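Long-range contacts in viral structural protein 4 (Bombyx mori cytoplasmic polyhedrosis virus, PDB 6TZ0), which binds GTP and, as a partner of the viral RNA-dependent RNA polymerase, probably acts as a P-loop nucleoside triphosphatase that supports transcription: residues 56-61 with 138-143; 154-159 with 174-179; 227-232 with 249-254; 270-275 with 319-324. All blocks are in the same frame, centred on the assembly; numbering follows the deposited sequence.

Contact 1 of 4, residues 56-61 with 138-143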
loop_
_atom_site.group_PDB
_atom_site.type_symbol
_atom_site.label_atom_id
_atom_site.label_comp_id
_atom_site.label_asym_id
_atom_site.label_seq_id
_atom_site.Cartn_x
_atom_site.Cartn_y
_atom_site.Cartn_z
ATOM N N LEU B 56 2.968 27.824 -31.873
ATOM C CA LEU B 56 2.698 26.817 -30.850
ATOM C C LEU B 56 3.533 27.035 -29.598
ATOM O O LEU B 56 3.034 26.853 -28.483
ATOM C CB LEU B 56 2.945 25.417 -31.400
ATOM C CG LEU B 56 1.859 24.816 -32.277
ATOM C CD1 LEU B 56 2.340 23.516 -32.849
ATOM C CD2 LEU B 56 0.643 24.587 -31.425
ATOM N N ALA B 57 4.803 27.419 -29.760
ATOM C CA ALA B 57 5.632 27.710 -28.595
ATOM C C ALA B 57 5.119 28.928 -27.838
ATOM O O ALA B 57 5.106 28.934 -26.597
ATOM C CB ALA B 57 7.081 27.909 -29.023
ATOM N N LYS B 58 4.651 29.949 -28.570
ATOM C CA LYS B 58 4.074 31.126 -27.922
ATOM C C LYS B 58 2.808 30.785 -27.143
ATOM O O LYS B 58 2.631 31.250 -26.013
ATOM C CB LYS B 58 3.773 32.209 -28.955
ATOM C CG LYS B 58 3.177 33.464 -28.350
ATOM C CD LYS B 58 2.916 34.532 -29.386
ATOM C CE LYS B 58 1.703 34.188 -30.227
ATOM N NZ LYS B 58 1.334 35.286 -31.160
ATOM N N HIS B 59 1.921 29.966 -27.718
ATOM C CA HIS B 59 0.699 29.632 -26.990
ATOM C C HIS B 59 0.961 28.678 -25.834
ATOM O O HIS B 59 0.238 28.715 -24.836
ATOM C CB HIS B 59 -0.359 29.015 -27.900
ATOM C CG HIS B 59 -0.852 29.930 -28.970
ATOM N ND1 HIS B 59 -1.409 31.158 -28.697
ATOM C CD2 HIS B 59 -0.981 29.750 -30.304
ATOM C CE1 HIS B 59 -1.788 31.727 -29.825
ATOM N NE2 HIS B 59 -1.544 30.891 -30.815
ATOM N N ALA B 60 1.961 27.806 -25.949
ATOM C CA ALA B 60 2.257 26.887 -24.858
ATOM C C ALA B 60 2.968 27.565 -23.702
ATOM O O ALA B 60 2.857 27.093 -22.567
ATOM C CB ALA B 60 3.105 25.718 -25.357
ATOM N N ALA B 61 3.683 28.663 -23.954
ATOM C CA ALA B 61 4.370 29.345 -22.863
ATOM C C ALA B 61 3.431 30.059 -21.897
ATOM O O ALA B 61 3.891 30.501 -20.841
ATOM C CB ALA B 61 5.375 30.346 -23.423
ATOM N N LEU B 138 -6.955 29.783 -30.339
ATOM C CA LEU B 138 -7.446 29.007 -31.467
ATOM C C LEU B 138 -7.867 29.899 -32.627
ATOM O O LEU B 138 -7.691 29.511 -33.783
ATOM C CB LEU B 138 -8.598 28.109 -31.025
ATOM C CG LEU B 138 -8.223 26.970 -30.077
ATOM C CD1 LEU B 138 -9.454 26.245 -29.591
ATOM C CD2 LEU B 138 -7.272 26.001 -30.741
ATOM N N THR B 139 -8.392 31.098 -32.351
ATOM C CA THR B 139 -8.680 32.035 -33.434
ATOM C C THR B 139 -7.407 32.533 -34.099
ATOM O O THR B 139 -7.372 32.712 -35.321
ATOM C CB THR B 139 -9.491 33.226 -32.932
ATOM O OG1 THR B 139 -8.824 33.837 -31.821
ATOM C CG2 THR B 139 -10.891 32.818 -32.557
ATOM N N GLU B 140 -6.359 32.775 -33.310
ATOM C CA GLU B 140 -5.089 33.216 -33.882
ATOM C C GLU B 140 -4.462 32.132 -34.758
ATOM O O GLU B 140 -4.013 32.408 -35.884
ATOM C CB GLU B 140 -4.152 33.632 -32.753
ATOM C CG GLU B 140 -2.832 34.204 -33.191
ATOM C CD GLU B 140 -2.009 34.683 -32.018
ATOM O OE1 GLU B 140 -2.501 34.587 -30.874
ATOM O OE2 GLU B 140 -0.871 35.148 -32.230
ATOM N N MET B 141 -4.467 30.886 -34.275
ATOM C CA MET B 141 -3.988 29.764 -35.076
ATOM C C MET B 141 -4.861 29.530 -36.305
ATOM O O MET B 141 -4.347 29.155 -37.366
ATOM C CB MET B 141 -3.923 28.506 -34.207
ATOM C CG MET B 141 -3.371 27.275 -34.910
ATOM S SD MET B 141 -1.642 27.396 -35.374
ATOM C CE MET B 141 -0.877 27.042 -33.806
ATOM N N SER B 142 -6.166 29.797 -36.201
ATOM C CA SER B 142 -7.061 29.636 -37.339
ATOM C C SER B 142 -6.784 30.664 -38.421
ATOM O O SER B 142 -6.753 30.320 -39.606
ATOM C CB SER B 142 -8.508 29.727 -36.866
ATOM O OG SER B 142 -9.399 29.613 -37.955
ATOM N N THR B 143 -6.562 31.924 -38.037
ATOM C CA THR B 143 -6.232 32.934 -39.035
ATOM C C THR B 143 -4.855 32.704 -39.633
ATOM O O THR B 143 -4.604 33.117 -40.768
ATOM C CB THR B 143 -6.318 34.340 -38.445
ATOM O OG1 THR B 143 -5.403 34.466 -37.353
ATOM C CG2 THR B 143 -7.722 34.634 -37.970
#
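An antiparallel helix pair is joined here through Lys58, His59 and Leu56 of helix 41-60 and Glu140 and Met141 of helix 136-146. The axes of the two short helical segments run at 175° to each other and come no closer than 11.3 Å, a gap that the longer side chains bridge. Glu140 does so with CG anti to the backbone N (chi1 -176°) and the rest of its chain extended, which carries the carboxylate straight out to the other helix. Lys58 also starts outward and then bends at chi3 (75°), so that it meets the glutamate at about a right angle. Its NZ forms a salt bridge and hydrogen bond to Glu140 OE2, modelled at 2.5 Å, though a length that short is doubtful at this resolution. The other oxygen, OE1, faces the edge of the His59 ring, in its plane and nearest CE1 at 3.1 Å. On the side of Leu56, Met141 is bent twice along its chain, and its CE rests 3.7 Å from Leu56 CD2. Met55 and the helix 70-79 residues Ile77 and Met76 add to this apolar side. The exposed lysine suits the solvent side of the pair, and the flexible methionine the buried side. The ionic bond would hold the carboxylate in place, and its negative charge probably makes a protonated His59 easier to accommodate.

Contact 2 of 4, residues 154-159 with 174-179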
loop_
_atom_site.group_PDB
_atom_site.type_symbol
_atom_site.label_atom_id
_atom_site.label_comp_id
_atom_site.label_asym_id
_atom_site.label_seq_id
_atom_site.Cartn_x
_atom_site.Cartn_y
_atom_site.Cartn_z
ATOM N N LEU B 154 -0.761 19.694 -42.831
ATOM C CA LEU B 154 0.646 19.356 -42.667
ATOM C C LEU B 154 0.774 18.187 -41.701
ATOM O O LEU B 154 0.432 18.315 -40.525
ATOM C CB LEU B 154 1.433 20.562 -42.159
ATOM C CG LEU B 154 1.593 21.712 -43.146
ATOM C CD1 LEU B 154 2.243 22.893 -42.481
ATOM C CD2 LEU B 154 2.424 21.251 -44.319
ATOM N N ALA B 155 1.284 17.063 -42.191
ATOM C CA ALA B 155 1.426 15.872 -41.365
ATOM C C ALA B 155 2.626 15.992 -40.440
ATOM O O ALA B 155 3.682 16.493 -40.831
ATOM C CB ALA B 155 1.575 14.631 -42.240
ATOM N N LEU B 156 2.463 15.516 -39.211
ATOM C CA LEU B 156 3.524 15.587 -38.218
ATOM C C LEU B 156 4.515 14.455 -38.454
ATOM O O LEU B 156 4.120 13.296 -38.589
ATOM C CB LEU B 156 2.917 15.515 -36.819
ATOM C CG LEU B 156 3.734 15.916 -35.596
ATOM C CD1 LEU B 156 2.798 16.540 -34.597
ATOM C CD2 LEU B 156 4.383 14.722 -34.967
ATOM N N ILE B 157 5.802 14.790 -38.499
ATOM C CA ILE B 157 6.834 13.876 -38.974
ATOM C C ILE B 157 7.862 13.651 -37.872
ATOM O O ILE B 157 8.444 14.609 -37.354
ATOM C CB ILE B 157 7.507 14.418 -40.243
ATOM C CG1 ILE B 157 6.478 14.584 -41.354
ATOM C CG2 ILE B 157 8.558 13.473 -40.704
ATOM C CD1 ILE B 157 6.974 15.378 -42.499
ATOM N N ILE B 158 8.094 12.383 -37.530
ATOM C CA ILE B 158 9.000 11.990 -36.459
ATOM C C ILE B 158 10.018 11.009 -37.027
ATOM O O ILE B 158 9.661 10.123 -37.808
ATOM C CB ILE B 158 8.233 11.337 -35.289
ATOM C CG1 ILE B 158 7.103 12.224 -34.801
ATOM C CG2 ILE B 158 9.124 11.132 -34.096
ATOM C CD1 ILE B 158 6.181 11.521 -33.859
ATOM N N PHE B 159 11.282 11.158 -36.636
ATOM C CA PHE B 159 12.269 10.120 -36.902
ATOM C C PHE B 159 12.165 9.039 -35.834
ATOM O O PHE B 159 11.757 9.298 -34.702
ATOM C CB PHE B 159 13.696 10.676 -36.906
ATOM C CG PHE B 159 14.026 11.556 -38.079
ATOM C CD1 PHE B 159 13.166 11.689 -39.147
ATOM C CD2 PHE B 159 15.241 12.210 -38.128
ATOM C CE1 PHE B 159 13.489 12.497 -40.211
ATOM C CE2 PHE B 159 15.569 13.008 -39.199
ATOM C CZ PHE B 159 14.691 13.149 -40.240
ATOM N N GLN B 174 2.491 16.712 -26.991
ATOM C CA GLN B 174 1.068 16.826 -26.691
ATOM C C GLN B 174 0.221 16.632 -27.941
ATOM O O GLN B 174 -0.899 16.120 -27.855
ATOM C CB GLN B 174 0.789 18.183 -26.056
ATOM C CG GLN B 174 1.493 18.369 -24.733
ATOM C CD GLN B 174 1.422 19.780 -24.215
ATOM O OE1 GLN B 174 0.762 20.636 -24.790
ATOM N NE2 GLN B 174 2.167 20.048 -23.159
ATOM N N LEU B 175 0.738 17.027 -29.104
ATOM C CA LEU B 175 -0.003 16.841 -30.349
ATOM C C LEU B 175 0.068 15.422 -30.900
ATOM O O LEU B 175 -0.797 15.058 -31.701
ATOM C CB LEU B 175 0.504 17.798 -31.421
ATOM C CG LEU B 175 0.283 19.276 -31.153
ATOM C CD1 LEU B 175 0.944 20.065 -32.247
ATOM C CD2 LEU B 175 -1.187 19.569 -31.077
ATOM N N ILE B 176 1.092 14.643 -30.533
ATOM C CA ILE B 176 1.254 13.283 -31.070
ATOM C C ILE B 176 0.081 12.386 -30.689
ATOM O O ILE B 176 -0.371 11.565 -31.497
ATOM C CB ILE B 176 2.604 12.680 -30.611
ATOM C CG1 ILE B 176 3.777 13.393 -31.264
ATOM C CG2 ILE B 176 2.738 11.210 -30.954
ATOM C CD1 ILE B 176 5.103 13.049 -30.633
ATOM N N ALA B 177 -0.481 12.574 -29.496
ATOM C CA ALA B 177 -1.541 11.707 -28.993
ATOM C C ALA B 177 -2.861 11.844 -29.742
ATOM O O ALA B 177 -3.736 10.991 -29.571
ATOM C CB ALA B 177 -1.777 11.987 -27.514
ATOM N N TYR B 178 -3.033 12.884 -30.555
ATOM C CA TYR B 178 -4.288 13.126 -31.252
ATOM C C TYR B 178 -4.061 13.244 -32.752
ATOM O O TYR B 178 -4.781 13.961 -33.446
ATOM C CB TYR B 178 -4.969 14.375 -30.707
ATOM C CG TYR B 178 -5.351 14.232 -29.259
ATOM C CD1 TYR B 178 -6.514 13.576 -28.892
ATOM C CD2 TYR B 178 -4.532 14.728 -28.257
ATOM C CE1 TYR B 178 -6.861 13.436 -27.567
ATOM C CE2 TYR B 178 -4.869 14.591 -26.933
ATOM C CZ TYR B 178 -6.034 13.944 -26.594
ATOM O OH TYR B 178 -6.374 13.808 -25.271
ATOM N N THR B 179 -3.059 12.537 -33.257
ATOM C CA THR B 179 -2.598 12.640 -34.630
ATOM C C THR B 179 -2.072 11.267 -35.020
ATOM O O THR B 179 -1.563 10.535 -34.173
ATOM C CB THR B 179 -1.502 13.718 -34.749
ATOM O OG1 THR B 179 -2.015 14.977 -34.304
ATOM C CG2 THR B 179 -1.006 13.898 -36.163
#
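Leu156 points from the strand side straight at helix 170-176 and the residues after it, and CB and both methyls have neighbours there. CB lies 4.3 Å from Thr179 CG2. With CG anti to the backbone N (chi1 -164°), the isobutyl fork is carried over the helix, where the two methyls part: CD1 approaches Leu175 CB at 4.1 Å, while CD2 reaches Ile176 CG1 at 4.0 Å. The leucine crosses both helix side chains at about a right angle. Two residues on, Ile158 meets Ile176 tip to tip, CD1 to CD1 at 3.7 Å. Branched aliphatics suit the place because they offer methyls on several sides and need no polar partner. Thr179 also turns a methyl to the leucine, while its OG1 hydrogen-bonds to Leu175 O at 2.9 Å, which satisfies the hydroxyl. The packing lies in a beta-alpha-beta crossover, between strand 157-159 and the helix leading to its parallel partner 182-184. Tyr583 of the RNA-dependent RNA polymerase chain packs on both Ile158 and Ile176. With no hydrogen bond between the segments, contact between them rests on buried apolar surface, which the polymerase helps to cover.

Contact 3 of 4, residues 227-232 with 249-254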
loop_
_atom_site.group_PDB
_atom_site.type_symbol
_atom_site.label_atom_id
_atom_site.label_comp_id
_atom_site.label_asym_id
_atom_site.label_seq_id
_atom_site.Cartn_x
_atom_site.Cartn_y
_atom_site.Cartn_z
ATOM N N SER B 227 24.056 15.946 -52.071
ATOM C CA SER B 227 25.166 16.010 -51.135
ATOM C C SER B 227 26.033 14.777 -51.331
ATOM O O SER B 227 25.621 13.802 -51.962
ATOM C CB SER B 227 24.666 16.109 -49.695
ATOM O OG SER B 227 23.956 14.950 -49.325
ATOM N N ILE B 228 27.248 14.822 -50.803
ATOM C CA ILE B 228 28.276 13.848 -51.144
ATOM C C ILE B 228 28.658 13.050 -49.909
ATOM O O ILE B 228 29.005 13.624 -48.874
ATOM C CB ILE B 228 29.507 14.533 -51.756
ATOM C CG1 ILE B 228 29.123 15.225 -53.055
ATOM C CG2 ILE B 228 30.636 13.552 -51.977
ATOM C CD1 ILE B 228 28.580 14.287 -54.098
ATOM N N PHE B 229 28.605 11.729 -50.028
ATOM C CA PHE B 229 29.117 10.814 -49.017
ATOM C C PHE B 229 30.405 10.190 -49.540
ATOM O O PHE B 229 30.373 9.287 -50.377
ATOM C CB PHE B 229 28.070 9.769 -48.664
ATOM C CG PHE B 229 28.570 8.698 -47.755
ATOM C CD1 PHE B 229 29.100 9.011 -46.519
ATOM C CD2 PHE B 229 28.439 7.372 -48.102
ATOM C CE1 PHE B 229 29.551 8.021 -45.682
ATOM C CE2 PHE B 229 28.875 6.377 -47.260
ATOM C CZ PHE B 229 29.430 6.702 -46.050
ATOM N N ASN B 230 31.533 10.674 -49.034
ATOM C CA ASN B 230 32.851 10.203 -49.447
ATOM C C ASN B 230 33.138 8.868 -48.770
ATOM O O ASN B 230 33.349 8.809 -47.557
ATOM C CB ASN B 230 33.902 11.246 -49.083
ATOM C CG ASN B 230 35.258 10.959 -49.683
ATOM O OD1 ASN B 230 35.449 9.990 -50.411
ATOM N ND2 ASN B 230 36.218 11.807 -49.367
ATOM N N ASN B 231 33.171 7.801 -49.554
ATOM C CA ASN B 231 33.485 6.464 -49.073
ATOM C C ASN B 231 34.539 5.841 -49.975
ATOM O O ASN B 231 34.488 4.660 -50.319
ATOM C CB ASN B 231 32.221 5.609 -49.014
ATOM C CG ASN B 231 32.379 4.378 -48.143
ATOM O OD1 ASN B 231 33.437 4.137 -47.569
ATOM N ND2 ASN B 231 31.321 3.587 -48.049
ATOM N N THR B 232 35.503 6.647 -50.396
ATOM C CA THR B 232 36.548 6.196 -51.297
ATOM C C THR B 232 37.826 5.797 -50.580
ATOM O O THR B 232 38.718 5.224 -51.212
ATOM C CB THR B 232 36.863 7.294 -52.312
ATOM O OG1 THR B 232 37.333 8.455 -51.621
ATOM C CG2 THR B 232 35.615 7.662 -53.079
ATOM N N VAL B 249 28.719 19.957 -51.090
ATOM C CA VAL B 249 28.841 19.840 -49.647
ATOM C C VAL B 249 28.953 18.362 -49.293
ATOM O O VAL B 249 28.274 17.514 -49.884
ATOM C CB VAL B 249 27.666 20.554 -48.940
ATOM C CG1 VAL B 249 26.319 19.989 -49.346
ATOM C CG2 VAL B 249 27.846 20.547 -47.439
ATOM N N PHE B 250 29.873 18.043 -48.388
ATOM C CA PHE B 250 30.147 16.658 -48.034
ATOM C C PHE B 250 29.499 16.368 -46.690
ATOM O O PHE B 250 29.607 17.169 -45.760
ATOM C CB PHE B 250 31.648 16.336 -47.926
ATOM C CG PHE B 250 32.428 16.376 -49.232
ATOM C CD1 PHE B 250 31.876 16.815 -50.423
ATOM C CD2 PHE B 250 33.712 15.865 -49.263
ATOM C CE1 PHE B 250 32.604 16.818 -51.589
ATOM C CE2 PHE B 250 34.443 15.854 -50.432
ATOM C CZ PHE B 250 33.884 16.332 -51.594
ATOM N N ILE B 251 28.841 15.223 -46.577
ATOM C CA ILE B 251 28.278 14.843 -45.290
ATOM C C ILE B 251 29.389 14.252 -44.433
ATOM O O ILE B 251 30.340 13.642 -44.936
ATOM C CB ILE B 251 27.084 13.880 -45.453
ATOM C CG1 ILE B 251 27.501 12.520 -45.978
ATOM C CG2 ILE B 251 26.097 14.426 -46.452
ATOM C CD1 ILE B 251 26.350 11.561 -45.983
ATOM N N ARG B 252 29.303 14.474 -43.126
ATOM C CA ARG B 252 30.397 14.169 -42.214
ATOM C C ARG B 252 29.922 13.207 -41.142
ATOM O O ARG B 252 28.995 13.519 -40.389
ATOM C CB ARG B 252 30.949 15.445 -41.580
ATOM C CG ARG B 252 31.650 16.347 -42.569
ATOM C CD ARG B 252 32.354 17.484 -41.866
ATOM N NE ARG B 252 31.418 18.344 -41.153
ATOM C CZ ARG B 252 30.786 19.376 -41.700
ATOM N NH1 ARG B 252 30.984 19.678 -42.975
ATOM N NH2 ARG B 252 29.951 20.106 -40.973
ATOM N N TYR B 253 30.558 12.047 -41.076
ATOM C CA TYR B 253 30.300 11.069 -40.038
ATOM C C TYR B 253 31.555 10.869 -39.208
ATOM O O TYR B 253 32.675 10.995 -39.706
ATOM C CB TYR B 253 29.868 9.739 -40.611
ATOM C CG TYR B 253 28.557 9.761 -41.337
ATOM C CD1 TYR B 253 27.376 10.030 -40.664
ATOM C CD2 TYR B 253 28.486 9.417 -42.670
ATOM C CE1 TYR B 253 26.168 10.021 -41.318
ATOM C CE2 TYR B 253 27.287 9.389 -43.327
ATOM C CZ TYR B 253 26.131 9.698 -42.652
ATOM O OH TYR B 253 24.934 9.679 -43.321
ATOM N N GLU B 254 31.362 10.528 -37.940
ATOM C CA GLU B 254 32.473 10.488 -37.010
ATOM C C GLU B 254 32.833 9.093 -36.529
ATOM O O GLU B 254 33.901 8.928 -35.939
ATOM C CB GLU B 254 32.169 11.375 -35.797
ATOM C CG GLU B 254 31.909 12.832 -36.139
ATOM C CD GLU B 254 33.125 13.540 -36.689
ATOM O OE1 GLU B 254 34.254 13.193 -36.292
ATOM O OE2 GLU B 254 32.952 14.446 -37.527
#
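Ile228 is gripped through its backbone N and O by 249-251, and this is the tight half of the contact. Its N donates to Val249 O at 3.0 Å, and its O accepts from Ile251 N at 2.8 Å with an angle of 165° at the hydrogen, so the two bonds straddle Phe250 in a single parallel bridge. Beside them the Ile228 and Phe250 side chains run the same way. Ile228 CG2 sits over one face of the phenyl ring, 4.1 Å from the centroid, a CH-pi contact. Beta-branched and aromatic side chains suit such a bridge, since one supplies a methyl and the other a flat surface to receive it. On the neighbouring residue Phe229 CB meets Ile251 CD1 at 3.7 Å. The isoleucine's CG1 lies between backbone N and carbonyl carbon (chi1 68°), which brings this branch up to the phenylalanine.

Farther along, the chains splay. Phe229 and Tyr253 still touch, CE1 to CD2 at 3.5 Å, but obliquely, with centroids 5.5 Å apart and planes at 76°. Arg252, between Ile251 and Tyr253, points away, and it and Glu254 beyond are exposed and make no contact with 227-232, as befits charged residues at the solvent side.

Phe250 is held from elsewhere too, by a cation-pi contact with Arg240 of helix 236-242. Strand 226-230 bonds through Ser227 and Phe229 to strand 204-208 on its other edge, while 249-254 runs directly into strand 255-261.

Contact 4 of 4, residues 270-275 with 319-324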
loop_
_atom_site.group_PDB
_atom_site.type_symbol
_atom_site.label_atom_id
_atom_site.label_comp_id
_atom_site.label_asym_id
_atom_site.label_seq_id
_atom_site.Cartn_x
_atom_site.Cartn_y
_atom_site.Cartn_z
ATOM N N MET B 270 29.155 -1.449 -35.186
ATOM C CA MET B 270 29.217 0.006 -35.119
ATOM C C MET B 270 30.218 0.413 -34.048
ATOM O O MET B 270 30.170 -0.095 -32.925
ATOM C CB MET B 270 27.844 0.599 -34.812
ATOM C CG MET B 270 26.826 0.372 -35.898
ATOM S SD MET B 270 25.179 0.935 -35.449
ATOM C CE MET B 270 25.388 2.696 -35.568
ATOM N N VAL B 271 31.129 1.320 -34.397
ATOM C CA VAL B 271 32.225 1.734 -33.528
ATOM C C VAL B 271 32.211 3.254 -33.419
ATOM O O VAL B 271 32.028 3.952 -34.421
ATOM C CB VAL B 271 33.588 1.228 -34.060
ATOM C CG1 VAL B 271 34.745 1.700 -33.208
ATOM C CG2 VAL B 271 33.619 -0.272 -34.117
ATOM N N ASN B 272 32.414 3.771 -32.203
ATOM C CA ASN B 272 32.453 5.206 -31.941
ATOM C C ASN B 272 33.842 5.798 -32.074
ATOM O O ASN B 272 34.171 6.746 -31.358
ATOM C CB ASN B 272 31.909 5.516 -30.549
ATOM C CG ASN B 272 30.438 5.324 -30.454
ATOM O OD1 ASN B 272 29.960 4.450 -29.750
ATOM N ND2 ASN B 272 29.700 6.157 -31.145
ATOM N N LEU B 273 34.675 5.257 -32.946
ATOM C CA LEU B 273 35.950 5.868 -33.262
ATOM C C LEU B 273 36.013 6.141 -34.753
ATOM O O LEU B 273 35.310 5.518 -35.548
ATOM C CB LEU B 273 37.122 4.980 -32.850
ATOM C CG LEU B 273 37.315 4.728 -31.360
ATOM C CD1 LEU B 273 38.476 3.789 -31.166
ATOM C CD2 LEU B 273 37.536 6.027 -30.615
ATOM N N SER B 274 36.859 7.094 -35.121
ATOM C CA SER B 274 37.114 7.386 -36.518
ATOM C C SER B 274 37.990 6.301 -37.134
ATOM O O SER B 274 38.608 5.492 -36.440
ATOM C CB SER B 274 37.783 8.748 -36.664
ATOM O OG SER B 274 38.142 8.991 -38.011
ATOM N N LYS B 275 38.045 6.295 -38.464
ATOM C CA LYS B 275 38.859 5.318 -39.174
ATOM C C LYS B 275 40.345 5.629 -39.053
ATOM O O LYS B 275 41.173 4.725 -39.189
ATOM C CB LYS B 275 38.411 5.271 -40.636
ATOM C CG LYS B 275 38.933 4.116 -41.457
ATOM C CD LYS B 275 38.314 4.131 -42.844
ATOM C CE LYS B 275 38.853 2.997 -43.693
ATOM N NZ LYS B 275 38.279 3.013 -45.063
ATOM N N HIS B 319 30.576 5.981 -40.547
ATOM C CA HIS B 319 29.180 5.840 -40.174
ATOM C C HIS B 319 28.914 6.797 -39.024
ATOM O O HIS B 319 29.842 7.309 -38.404
ATOM C CB HIS B 319 28.863 4.389 -39.800
ATOM C CG HIS B 319 27.403 4.098 -39.680
ATOM N ND1 HIS B 319 26.588 3.925 -40.775
ATOM C CD2 HIS B 319 26.604 3.984 -38.595
ATOM C CE1 HIS B 319 25.354 3.693 -40.368
ATOM N NE2 HIS B 319 25.336 3.735 -39.049
ATOM N N LYS B 320 27.639 7.067 -38.765
ATOM C CA LYS B 320 27.257 7.955 -37.676
ATOM C C LYS B 320 27.555 7.324 -36.319
ATOM O O LYS B 320 27.408 6.114 -36.137
ATOM C CB LYS B 320 25.774 8.286 -37.788
ATOM C CG LYS B 320 25.292 9.285 -36.788
ATOM C CD LYS B 320 23.840 9.581 -36.933
ATOM C CE LYS B 320 23.436 10.558 -35.869
ATOM N NZ LYS B 320 23.520 9.938 -34.524
ATOM N N MET B 321 28.004 8.146 -35.371
ATOM C CA MET B 321 28.229 7.676 -34.011
ATOM C C MET B 321 26.932 7.342 -33.295
ATOM O O MET B 321 25.919 8.025 -33.447
ATOM C CB MET B 321 28.994 8.712 -33.194
ATOM C CG MET B 321 30.479 8.690 -33.406
ATOM S SD MET B 321 31.298 9.772 -32.238
ATOM C CE MET B 321 33.006 9.532 -32.704
ATOM N N MET B 322 26.986 6.290 -32.487
ATOM C CA MET B 322 25.875 5.893 -31.642
ATOM C C MET B 322 25.674 6.882 -30.503
ATOM O O MET B 322 26.621 7.485 -29.995
ATOM C CB MET B 322 26.130 4.509 -31.059
ATOM C CG MET B 322 26.231 3.423 -32.090
ATOM S SD MET B 322 26.508 1.797 -31.389
ATOM C CE MET B 322 28.245 1.907 -31.002
ATOM N N ASN B 323 24.436 7.033 -30.098
ATOM C CA ASN B 323 24.126 7.825 -28.933
ATOM C C ASN B 323 23.785 6.907 -27.771
ATOM O O ASN B 323 23.121 5.887 -27.972
ATOM C CB ASN B 323 22.949 8.765 -29.198
ATOM C CG ASN B 323 23.216 9.713 -30.338
ATOM O OD1 ASN B 323 22.546 9.664 -31.364
ATOM N ND2 ASN B 323 24.208 10.576 -30.172
ATOM N N PRO B 324 24.245 7.218 -26.563
ATOM C CA PRO B 324 23.953 6.346 -25.422
ATOM C C PRO B 324 22.494 6.405 -24.998
ATOM O O PRO B 324 21.797 7.398 -25.208
ATOM C CB PRO B 324 24.876 6.884 -24.326
ATOM C CG PRO B 324 25.172 8.273 -24.728
ATOM C CD PRO B 324 25.196 8.282 -26.212
#
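Asn272 and Met321 bring the backbones nearest, with CA atoms 5.3 Å apart, where 266-271 has just ended as a strand and 320-322 continues extended beyond strand 313-319. Three methionines do most of the filling. Met270 turns its end at chi3 (74°), which delivers CE to the edge of the His319 ring, 3.5 Å from CD2. The same methyl lies 3.7 Å from Met322 CG. In return Met322 bends back so that its CE comes to Met270 O at 3.4 Å, while its SD packs against Met270 CB. Met321, extended beyond CG, lays its CE beside Asn272 O at 3.3 Å. Unbranched, pliable thioether chains suit this irregular seam, because they can follow a surface of carbonyls, ring edge and aliphatic carbon alike. His319 keeps its polar end occupied elsewhere, with NE2 bonded to Gln188 O, and Phe548 of helix 547-556 covers Met322 and Asn272. In the four-stranded antiparallel sheet, strand 255-261 lies between 266-271 and 313-319 and pairs with both. The contact therefore joins the outgoing ends of two strands across the start of the one between them, a seam at the end of an antiparallel sheet.

In the fold
Contacts 1 and 2 adjoin through Leu56 and Leu175, and contacts 3 and 4 through Tyr253 and His319, making two pairs, with centres of contacts in different pairs about 29 to 40 Å apart. Contact 2 is wholly buried and apolar. Contact 1 is mostly buried but has a salt bridge on its solvent side, between helices. The partly buried contacts 3 and 4 share strand 255-261: the 249-254 segment enters it, and the strands bearing contact 4 flank it. Yet contact 3 rests on backbone hydrogen bonds, whereas contact 4 depends on methionine packing. Contact 2 alone meets the polymerase chain, and all four lie away from the GTP-binding residues.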